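Local coordinates for protein trichosurin (Trichosurus vulpecula, PDB 2RA6) that probably carries small hydrophobic molecules as a homodimeric lipocalin of possum milk whey, and holds 4-ethylphenol inside its beta barrel, at residues L33-R38 with N123-L128; P46-I51 with L158-V163; D98-S103 with I113-H118. The protein carries 1 engineered substitution. All coordinates share one frame; numbering follows the deposited sequence.

Contact 1: L33-R38 with N123-L128. With ZN (zinc ion), chain L.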
loop_
_atom_site.group_PDB
_atom_site.type_symbol
_atom_site.label_atom_id
_atom_site.label_comp_id
_atom_site.label_asym_id
_atom_site.label_seq_id
_atom_site.Cartn_x
_atom_site.Cartn_y
_atom_site.Cartn_z
ATOM N N LEU B 33 -3.309 15.576 -6.706
ATOM C CA LEU B 33 -4.044 14.374 -6.344
ATOM C C LEU B 33 -3.801 13.407 -7.498
ATOM O O LEU B 33 -3.691 13.825 -8.653
ATOM C CB LEU B 33 -5.544 14.664 -6.239
ATOM C CG LEU B 33 -6.040 15.542 -5.087
ATOM C CD1 LEU B 33 -7.530 15.827 -5.260
ATOM C CD2 LEU B 33 -5.779 14.850 -3.761
ATOM N N ALA B 34 -3.701 12.125 -7.188
ATOM C CA ALA B 34 -3.491 11.119 -8.221
ATOM C C ALA B 34 -4.150 9.853 -7.730
ATOM O O ALA B 34 -4.172 9.577 -6.532
ATOM C CB ALA B 34 -2.004 10.894 -8.458
ATOM N N SER B 35 -4.726 9.089 -8.647
ATOM C CA SER B 35 -5.395 7.869 -8.239
ATOM C C SER B 35 -5.478 6.850 -9.344
ATOM O O SER B 35 -5.447 7.193 -10.525
ATOM C CB SER B 35 -6.813 8.177 -7.757
ATOM O OG SER B 35 -7.485 6.994 -7.335
ATOM N N SER B 36 -5.592 5.594 -8.935
ATOM C CA SER B 36 -5.730 4.493 -9.870
ATOM C C SER B 36 -7.120 4.585 -10.505
ATOM O O SER B 36 -7.348 4.051 -11.592
ATOM C CB SER B 36 -5.549 3.160 -9.132
ATOM O OG SER B 36 -6.335 3.111 -7.959
ATOM N N ASP B 37 -8.040 5.265 -9.826
ATOM C CA ASP B 37 -9.398 5.464 -10.333
ATOM C C ASP B 37 -9.664 6.966 -10.311
ATOM O O ASP B 37 -9.943 7.540 -9.253
ATOM C CB ASP B 37 -10.419 4.749 -9.448
ATOM C CG ASP B 37 -11.816 4.743 -10.057
ATOM O OD1 ASP B 37 -12.206 5.760 -10.661
ATOM O OD2 ASP B 37 -12.513 3.719 -9.916
ATOM N N ARG B 38 -9.584 7.602 -11.475
ATOM C CA ARG B 38 -9.776 9.045 -11.563
ATOM C C ARG B 38 -11.096 9.559 -11.004
ATOM O O ARG B 38 -11.152 10.676 -10.493
ATOM C CB ARG B 38 -9.607 9.527 -13.009
ATOM C CG ARG B 38 -9.559 11.047 -13.125
ATOM C CD ARG B 38 -8.698 11.503 -14.293
ATOM N NE ARG B 38 -9.244 11.123 -15.591
ATOM C CZ ARG B 38 -10.194 11.795 -16.233
ATOM N NH1 ARG B 38 -10.710 12.892 -15.699
ATOM N NH2 ARG B 38 -10.624 11.369 -17.416
ATOM N N ASN B 123 -7.789 0.470 -4.216
ATOM C CA ASN B 123 -7.423 1.599 -5.053
ATOM C C ASN B 123 -6.349 2.371 -4.344
ATOM O O ASN B 123 -6.213 2.291 -3.126
ATOM C CB ASN B 123 -8.608 2.515 -5.329
ATOM C CG ASN B 123 -9.357 2.114 -6.584
ATOM O OD1 ASN B 123 -8.811 2.133 -7.701
ATOM N ND2 ASN B 123 -10.602 1.747 -6.413
ATOM N N VAL B 124 -5.559 3.096 -5.113
ATOM C CA VAL B 124 -4.520 3.899 -4.513
ATOM C C VAL B 124 -4.820 5.355 -4.821
ATOM O O VAL B 124 -5.187 5.715 -5.942
ATOM C CB VAL B 124 -3.120 3.517 -5.049
ATOM C CG1 VAL B 124 -3.026 3.794 -6.541
ATOM C CG2 VAL B 124 -2.049 4.295 -4.292
ATOM N N VAL B 125 -4.705 6.187 -3.796
ATOM C CA VAL B 125 -4.921 7.615 -3.947
ATOM C C VAL B 125 -3.686 8.253 -3.332
ATOM O O VAL B 125 -3.364 8.009 -2.170
ATOM C CB VAL B 125 -6.183 8.108 -3.189
ATOM C CG1 VAL B 125 -6.345 9.612 -3.368
ATOM C CG2 VAL B 125 -7.425 7.390 -3.713
ATOM N N ALA B 126 -2.982 9.045 -4.127
ATOM C CA ALA B 126 -1.781 9.714 -3.661
ATOM C C ALA B 126 -2.075 11.199 -3.523
ATOM O O ALA B 126 -2.698 11.808 -4.392
ATOM C CB ALA B 126 -0.643 9.486 -4.648
ATOM N N ASN B 127 -1.626 11.775 -2.417
ATOM C CA ASN B 127 -1.852 13.184 -2.140
ATOM C C ASN B 127 -0.527 13.904 -1.937
ATOM O O ASN B 127 0.332 13.408 -1.218
ATOM C CB ASN B 127 -2.671 13.340 -0.850
ATOM C CG ASN B 127 -4.066 12.746 -0.949
ATOM O OD1 ASN B 127 -5.056 13.475 -0.989
ATOM N ND2 ASN B 127 -4.150 11.420 -0.980
ATOM N N LEU B 128 -0.362 15.055 -2.578
ATOM C CA LEU B 128 0.842 15.859 -2.396
ATOM C C LEU B 128 0.395 17.179 -1.770
ATOM O O LEU B 128 -0.378 17.937 -2.369
ATOM C CB LEU B 128 1.540 16.127 -3.730
ATOM C CG LEU B 128 2.841 16.939 -3.628
ATOM C CD1 LEU B 128 3.908 16.168 -2.878
ATOM C CD2 LEU B 128 3.330 17.288 -5.043
HETATM ZN ZN ZN L . -14.423 3.617 -10.491
HETATM O O HOH W 1 -12.471 1.800 -7.999
#
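The hydroxyl of Ser36 takes over the pairing of two strands where a backbone carbonyl might be expected. Ser36 OG accepts from Val124 N (2.9 Å, 167°) and donates to Asn123 OD1 at 2.7 Å, meeting that oxygen in the amide plane on a lone pair. With chi1 at 49°, OG lies between the backbone N and the carbonyl carbon, where both Val124 N and Asn123 OD1 can be met. Ser36 N completes the junction by donating to Val124 O (3.0 Å). The oxygen of Ser35 does other work: it accepts the N-H of Asp37 two residues on, an ST turn at the point where the strand ends. Beyond that turn Asp37 OD2 binds the zinc ion at 2.0 Å, while Asp37 OD1 is paired with Ser39. Farther back along strand 29-35, Ala34 and Ala126 exchange two backbone bonds, and Ala34 CB lies 4.3 Å from Ala126 CB, where Phe147 and Phe143 of helix 137-148 touch Ala34 and Ala126 respectively. Such an antiparallel union of the first strand, 29-35, with strand 121-130 is the closure of the lipocalin barrel.

Contact 2: P46-I51 with L158-V163. With IPA (isopropyl alcohol), chain R.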
loop_
_atom_site.group_PDB
_atom_site.type_symbol
_atom_site.label_atom_id
_atom_site.label_comp_id
_atom_site.label_asym_id
_atom_site.label_seq_id
_atom_site.Cartn_x
_atom_site.Cartn_y
_atom_site.Cartn_z
ATOM N N PRO B 46 -15.181 10.799 -3.808
ATOM C CA PRO B 46 -14.958 10.671 -2.367
ATOM C C PRO B 46 -13.592 11.130 -1.868
ATOM O O PRO B 46 -13.441 11.460 -0.690
ATOM C CB PRO B 46 -15.210 9.185 -2.109
ATOM C CG PRO B 46 -14.814 8.545 -3.394
ATOM C CD PRO B 46 -15.398 9.477 -4.423
ATOM N N PHE B 47 -12.597 11.157 -2.748
ATOM C CA PHE B 47 -11.265 11.581 -2.325
ATOM C C PHE B 47 -10.857 12.957 -2.825
ATOM O O PHE B 47 -9.688 13.336 -2.732
ATOM C CB PHE B 47 -10.214 10.544 -2.720
ATOM C CG PHE B 47 -10.187 9.345 -1.819
ATOM C CD1 PHE B 47 -10.995 8.243 -2.080
ATOM C CD2 PHE B 47 -9.370 9.325 -0.692
ATOM C CE1 PHE B 47 -10.988 7.135 -1.233
ATOM C CE2 PHE B 47 -9.353 8.224 0.162
ATOM C CZ PHE B 47 -10.165 7.125 -0.108
ATOM N N ARG B 48 -11.817 13.708 -3.355
ATOM C CA ARG B 48 -11.513 15.054 -3.806
ATOM C C ARG B 48 -11.763 15.956 -2.607
ATOM O O ARG B 48 -12.775 16.657 -2.524
ATOM C CB ARG B 48 -12.394 15.481 -4.985
ATOM C CG ARG B 48 -11.913 16.781 -5.628
ATOM C CD ARG B 48 -12.750 17.176 -6.835
ATOM N NE ARG B 48 -12.309 18.448 -7.403
ATOM C CZ ARG B 48 -11.272 18.592 -8.222
ATOM N NH1 ARG B 48 -10.554 17.538 -8.592
ATOM N NH2 ARG B 48 -10.943 19.798 -8.671
ATOM N N ASN B 49 -10.827 15.903 -1.667
ATOM C CA ASN B 49 -10.905 16.702 -0.455
ATOM C C ASN B 49 -9.648 17.548 -0.403
ATOM O O ASN B 49 -8.573 17.109 -0.811
ATOM C CB ASN B 49 -10.998 15.797 0.775
ATOM C CG ASN B 49 -12.146 14.812 0.680
ATOM O OD1 ASN B 49 -13.295 15.201 0.459
ATOM N ND2 ASN B 49 -11.839 13.530 0.846
ATOM N N PHE B 50 -9.796 18.767 0.094
ATOM C CA PHE B 50 -8.694 19.710 0.160
ATOM C C PHE B 50 -8.271 19.937 1.599
ATOM O O PHE B 50 -9.015 20.515 2.389
ATOM C CB PHE B 50 -9.146 21.014 -0.480
ATOM C CG PHE B 50 -9.848 20.816 -1.790
ATOM C CD1 PHE B 50 -9.137 20.428 -2.917
ATOM C CD2 PHE B 50 -11.225 20.979 -1.885
ATOM C CE1 PHE B 50 -9.787 20.202 -4.131
ATOM C CE2 PHE B 50 -11.890 20.758 -3.092
ATOM C CZ PHE B 50 -11.168 20.368 -4.214
ATOM N N ILE B 51 -7.071 19.482 1.935
ATOM C CA ILE B 51 -6.569 19.621 3.295
ATOM C C ILE B 51 -6.412 21.088 3.685
ATOM O O ILE B 51 -6.080 21.934 2.854
ATOM C CB ILE B 51 -5.212 18.884 3.460
ATOM C CG1 ILE B 51 -4.800 18.848 4.932
ATOM C CG2 ILE B 51 -4.127 19.570 2.650
ATOM C CD1 ILE B 51 -5.679 17.969 5.801
ATOM N N LEU B 158 -4.104 14.939 -11.107
ATOM C CA LEU B 158 -4.783 16.223 -11.137
ATOM C C LEU B 158 -4.011 17.239 -10.311
ATOM O O LEU B 158 -3.965 17.141 -9.090
ATOM C CB LEU B 158 -6.201 16.097 -10.583
ATOM C CG LEU B 158 -7.140 15.163 -11.349
ATOM C CD1 LEU B 158 -8.504 15.135 -10.671
ATOM C CD2 LEU B 158 -7.270 15.646 -12.790
ATOM N N ASP B 159 -3.391 18.200 -10.987
ATOM C CA ASP B 159 -2.648 19.254 -10.305
ATOM C C ASP B 159 -3.714 20.306 -10.027
ATOM O O ASP B 159 -4.156 20.994 -10.945
ATOM C CB ASP B 159 -1.586 19.833 -11.240
ATOM C CG ASP B 159 -0.755 20.920 -10.585
ATOM O OD1 ASP B 159 -1.257 21.574 -9.651
ATOM O OD2 ASP B 159 0.398 21.129 -11.018
ATOM N N ILE B 160 -4.144 20.436 -8.778
ATOM C CA ILE B 160 -5.191 21.406 -8.486
ATOM C C ILE B 160 -4.684 22.784 -8.088
ATOM O O ILE B 160 -5.472 23.657 -7.727
ATOM C CB ILE B 160 -6.147 20.904 -7.397
ATOM C CG1 ILE B 160 -5.392 20.738 -6.083
ATOM C CG2 ILE B 160 -6.800 19.596 -7.839
ATOM C CD1 ILE B 160 -6.303 20.563 -4.887
ATOM N N SER B 161 -3.372 22.983 -8.158
ATOM C CA SER B 161 -2.798 24.279 -7.817
ATOM C C SER B 161 -3.235 25.283 -8.876
ATOM O O SER B 161 -3.201 26.491 -8.654
ATOM C CB SER B 161 -1.270 24.204 -7.802
ATOM O OG SER B 161 -0.766 24.023 -9.116
ATOM N N GLU B 162 -3.653 24.760 -10.025
ATOM C CA GLU B 162 -4.081 25.582 -11.150
ATOM C C GLU B 162 -5.593 25.669 -11.312
ATOM O O GLU B 162 -6.082 26.035 -12.379
ATOM C CB GLU B 162 -3.456 25.040 -12.437
ATOM C CG GLU B 162 -3.700 23.556 -12.658
ATOM C CD GLU B 162 -2.817 22.977 -13.747
ATOM O OE1 GLU B 162 -1.576 23.094 -13.631
ATOM O OE2 GLU B 162 -3.356 22.397 -14.715
ATOM N N VAL B 163 -6.333 25.341 -10.255
ATOM C CA VAL B 163 -7.790 25.395 -10.312
ATOM C C VAL B 163 -8.363 26.038 -9.052
ATOM O O VAL B 163 -7.770 25.951 -7.977
ATOM C CB VAL B 163 -8.393 23.978 -10.484
ATOM C CG1 VAL B 163 -8.141 23.147 -9.241
ATOM C CG2 VAL B 163 -9.884 24.074 -10.777
HETATM C C1 IPA R . -9.931 11.513 2.745
HETATM C C2 IPA R . -8.847 11.931 1.817
HETATM C C3 IPA R . -7.923 12.209 2.955
HETATM O O2 IPA R . -9.161 13.084 1.010
#
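Beside the lipocalin barrel, where the C-terminal segment after strand 157-159 packs against the start of strand 49-57, Phe50 meets Ile160 through side chains alone. The CD1 methyl of Ile160 lies near the plane of the Phe50 ring, against its edge, with Phe50 CD1 3.5 Å away. Phe50 CA and Ile160 CA are 9.5 Å apart, a gap bridged jointly by the ring and the extended Ile160 branch (chi2 166°). His165 stacks with the ring of Phe50 and also touches Ile160, next to Cys166, whose disulfide to Cys73 ties the C-terminal tail to strand 72-82.

Arg48 supplies the second half of the contact. Its side chain runs straight from CG to NE, with CG on the far side of CB from the backbone N (chi1 -169°), and brings the guanidinium up to three aliphatic groups. Leu158 CD1 sits at the guanidinium edge, 3.8 Å from Arg48 NH1. Arg48 NH2 is 4.2 Å from Ile160 CG2 and 4.4 Å from Val163 CG1. NE forms a salt bridge with Glu43 and NH1 a hydrogen bond with Ile41 O.

One tight turn lies just before strand 49-57 and another just after strand 157-159. Arg48 centres an inverse gamma turn, whereas Asp159 OD1 accepts from Ser161 N (2.9 Å), an Asx turn, and also from Ser161 OG (2.6 Å), its other oxygen pairing with Lys140 of helix 137-148. The CB of Asn49 is directed away from 158-163; OD1 bonds to Thr67, and Asn49 ND2 donates to Pro46 O and to O2 of isopropyl alcohol (2.7 Å), probably from the crystallisation liquor, which also rests beside the ring of Phe47.

Contact 3: D98-S103 with I113-H118; sequences DVYYES and IFYNYH. Engineered in segment 98-103: Glu102 (natural residue Gly). With ETY (4-ethylphenol), chain P.
Tyr117 donates its hydroxyl hydrogen to Asp98, OH to OD2 2.7 Å, using the anti lone pair of that oxygen. The carboxylate stands nearly upright to the phenol ring, their planes 80° apart. Having CG opposite the carbonyl carbon (chi1 -86°) swings the acid toward Tyr117. Arg150 of the second subunit forms a salt bridge with the same OD2, and Tyr117 OH is also bonded to Tyr115 OH of that subunit, which probably helps to stabilise the buried carboxylate at the dimer interface. Four backbone bonds hold the strands together: Asp98 and Tyr115 exchange one pair, Tyr100 and Ile113 another, with Ile113 N to Tyr100 O at 2.8 Å.

Outside the barrel, the rings of Tyr100 and Tyr115 meet rim to rim, centroids 5.7 Å apart and planes at 77°, and Tyr115 stacks on Tyr115 of the second subunit. On the inner side, Val99 and Phe114 lie alongside each other. Val99 CG1 makes a CH-pi contact over one face of the Phe114 ring, 4.2 Å from its centroid, while Val99 CG2 touches Phe114 CE1 at 3.5 Å. The ring's edge is turned to the ligand, Phe114 CZ lying 3.5 Å from C7 of 4-ethylphenol. A beta hairpin with one face in the dimer interface and the other lining the lipocalin ligand pocket is the result.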
loop_
_atom_site.group_PDB
_atom_site.type_symbol
_atom_site.label_atom_id
_atom_site.label_comp_id
_atom_site.label_asym_id
_atom_site.label_seq_id
_atom_site.Cartn_x
_atom_site.Cartn_y
_atom_site.Cartn_z
ATOM N N ASP B 98 -5.150 2.080 4.412
ATOM C CA ASP B 98 -3.835 1.969 5.020
ATOM C C ASP B 98 -3.196 3.224 4.443
ATOM O O ASP B 98 -3.156 3.407 3.225
ATOM C CB ASP B 98 -3.094 0.714 4.564
ATOM C CG ASP B 98 -3.455 -0.494 5.401
ATOM O OD1 ASP B 98 -3.410 -0.388 6.649
ATOM O OD2 ASP B 98 -3.774 -1.548 4.826
ATOM N N VAL B 99 -2.736 4.101 5.324
ATOM C CA VAL B 99 -2.152 5.373 4.918
ATOM C C VAL B 99 -0.666 5.431 5.214
ATOM O O VAL B 99 -0.240 5.141 6.334
ATOM C CB VAL B 99 -2.835 6.534 5.674
ATOM C CG1 VAL B 99 -2.273 7.866 5.203
ATOM C CG2 VAL B 99 -4.347 6.482 5.467
ATOM N N TYR B 100 0.125 5.808 4.215
ATOM C CA TYR B 100 1.567 5.913 4.408
ATOM C C TYR B 100 2.046 7.334 4.147
ATOM O O TYR B 100 1.690 7.950 3.145
ATOM C CB TYR B 100 2.323 4.950 3.486
ATOM C CG TYR B 100 2.124 3.484 3.805
ATOM C CD1 TYR B 100 1.024 2.786 3.311
ATOM C CD2 TYR B 100 3.036 2.800 4.604
ATOM C CE1 TYR B 100 0.839 1.436 3.607
ATOM C CE2 TYR B 100 2.861 1.455 4.906
ATOM C CZ TYR B 100 1.762 0.779 4.405
ATOM O OH TYR B 100 1.587 -0.554 4.705
ATOM N N TYR B 101 2.852 7.849 5.065
ATOM C CA TYR B 101 3.406 9.190 4.948
ATOM C C TYR B 101 4.858 9.128 4.478
ATOM O O TYR B 101 5.617 8.265 4.920
ATOM C CB TYR B 101 3.358 9.898 6.306
ATOM C CG TYR B 101 4.260 11.112 6.402
ATOM C CD1 TYR B 101 3.925 12.309 5.776
ATOM C CD2 TYR B 101 5.447 11.059 7.124
ATOM C CE1 TYR B 101 4.752 13.428 5.871
ATOM C CE2 TYR B 101 6.281 12.168 7.225
ATOM C CZ TYR B 101 5.927 13.347 6.601
ATOM O OH TYR B 101 6.735 14.455 6.721
ATOM N N GLU B 102 5.231 10.045 3.585
ATOM C CA GLU B 102 6.598 10.129 3.071
ATOM C C GLU B 102 6.951 11.589 2.769
ATOM O O GLU B 102 6.087 12.374 2.387
ATOM C CB GLU B 102 6.742 9.343 1.761
ATOM C CG GLU B 102 6.276 7.894 1.793
ATOM C CD GLU B 102 6.481 7.191 0.457
ATOM O OE1 GLU B 102 6.167 7.791 -0.596
ATOM O OE2 GLU B 102 6.949 6.032 0.462
ATOM N N SER B 103 8.221 11.945 2.948
ATOM C CA SER B 103 8.711 13.287 2.622
ATOM C C SER B 103 10.199 13.440 2.874
ATOM O O SER B 103 10.677 13.183 3.973
ATOM C CB SER B 103 7.991 14.390 3.404
ATOM O OG SER B 103 8.516 15.662 3.008
ATOM N N ILE B 113 0.077 8.437 0.848
ATOM C CA ILE B 113 -0.425 7.417 -0.060
ATOM C C ILE B 113 -1.508 6.651 0.677
ATOM O O ILE B 113 -1.282 6.124 1.768
ATOM C CB ILE B 113 0.674 6.426 -0.487
ATOM C CG1 ILE B 113 1.836 7.176 -1.140
ATOM C CG2 ILE B 113 0.089 5.393 -1.451
ATOM C CD1 ILE B 113 1.457 7.967 -2.374
ATOM N N PHE B 114 -2.690 6.615 0.077
ATOM C CA PHE B 114 -3.831 5.909 0.641
ATOM C C PHE B 114 -4.091 4.633 -0.125
ATOM O O PHE B 114 -4.231 4.659 -1.345
ATOM C CB PHE B 114 -5.101 6.750 0.527
ATOM C CG PHE B 114 -5.201 7.846 1.530
ATOM C CD1 PHE B 114 -6.086 7.741 2.593
ATOM C CD2 PHE B 114 -4.411 8.981 1.423
ATOM C CE1 PHE B 114 -6.182 8.753 3.539
ATOM C CE2 PHE B 114 -4.501 9.997 2.366
ATOM C CZ PHE B 114 -5.387 9.880 3.422
ATOM N N TYR B 115 -4.140 3.520 0.587
ATOM C CA TYR B 115 -4.488 2.254 -0.031
ATOM C C TYR B 115 -5.897 2.059 0.508
ATOM O O TYR B 115 -6.091 1.709 1.675
ATOM C CB TYR B 115 -3.545 1.140 0.425
ATOM C CG TYR B 115 -2.178 1.260 -0.211
ATOM C CD1 TYR B 115 -2.017 1.068 -1.587
ATOM C CD2 TYR B 115 -1.063 1.619 0.541
ATOM C CE1 TYR B 115 -0.777 1.233 -2.195
ATOM C CE2 TYR B 115 0.186 1.786 -0.062
ATOM C CZ TYR B 115 0.314 1.592 -1.429
ATOM O OH TYR B 115 1.537 1.761 -2.038
ATOM N N ASN B 116 -6.869 2.330 -0.353
ATOM C CA ASN B 116 -8.279 2.247 -0.003
ATOM C C ASN B 116 -8.902 0.905 -0.348
ATOM O O ASN B 116 -8.717 0.389 -1.448
ATOM C CB ASN B 116 -9.038 3.382 -0.710
ATOM C CG ASN B 116 -10.547 3.267 -0.566
ATOM O OD1 ASN B 116 -11.240 2.862 -1.504
ATOM N ND2 ASN B 116 -11.065 3.613 0.611
ATOM N N TYR B 117 -9.631 0.345 0.611
ATOM C CA TYR B 117 -10.312 -0.931 0.432
ATOM C C TYR B 117 -11.798 -0.606 0.495
ATOM O O TYR B 117 -12.325 -0.269 1.558
ATOM C CB TYR B 117 -9.923 -1.890 1.559
ATOM C CG TYR B 117 -8.426 -1.981 1.766
ATOM C CD1 TYR B 117 -7.599 -2.524 0.785
ATOM C CD2 TYR B 117 -7.835 -1.501 2.935
ATOM C CE1 TYR B 117 -6.220 -2.587 0.963
ATOM C CE2 TYR B 117 -6.451 -1.560 3.121
ATOM C CZ TYR B 117 -5.656 -2.105 2.127
ATOM O OH TYR B 117 -4.294 -2.176 2.294
ATOM N N HIS B 118 -12.456 -0.686 -0.657
ATOM C CA HIS B 118 -13.876 -0.381 -0.771
ATOM C C HIS B 118 -14.596 -1.523 -1.477
ATOM O O HIS B 118 -14.288 -1.838 -2.623
ATOM C CB HIS B 118 -14.068 0.906 -1.576
ATOM C CG HIS B 118 -15.471 1.430 -1.547
ATOM N ND1 HIS B 118 -15.998 2.063 -0.446
ATOM C CD2 HIS B 118 -16.458 1.390 -2.471
ATOM C CE1 HIS B 118 -17.256 2.394 -0.690
ATOM N NE2 HIS B 118 -17.558 1.995 -1.911
HETATM C C8 ETY P . -4.142 13.142 4.046
HETATM C C7 ETY P . -3.630 12.332 5.240
HETATM C CG ETY P . -4.525 12.397 6.447
HETATM C C3 ETY P . -5.711 11.620 6.520
HETATM C C2 ETY P . -6.552 11.679 7.653
HETATM C C5 ETY P . -4.201 13.243 7.549
HETATM C C6 ETY P . -5.037 13.310 8.687
HETATM C C1 ETY P . -6.211 12.523 8.730
HETATM O O1 ETY P . -7.023 12.579 9.830
#

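In the fold
Contacts 1 and 3 are strand pairings within the antiparallel lipocalin barrel; contact 2 packs the C-terminal segment against the start of strand 49-57 by side chains. Contact 3 joins the neighbouring strands 96-102 and 109-118; strand 121-130 follows next in the sheet and pairs in contact 1 with strand 29-35, which in turn borders strand 157-159 of contact 2. The centres of contacts 1 and 3 lie about 9 Å apart and those of contacts 1 and 2 about 11 Å. Contacts 2 and 3, about 16 Å apart between centres, lie on opposite sides of the chain's centre. Along the sequence contacts 1 and 2 interlock, while contact 3 is nested within both. Contacts 1 and 3 also touch the second subunit, so two of the barrel's strand pairings also face the dimer interface.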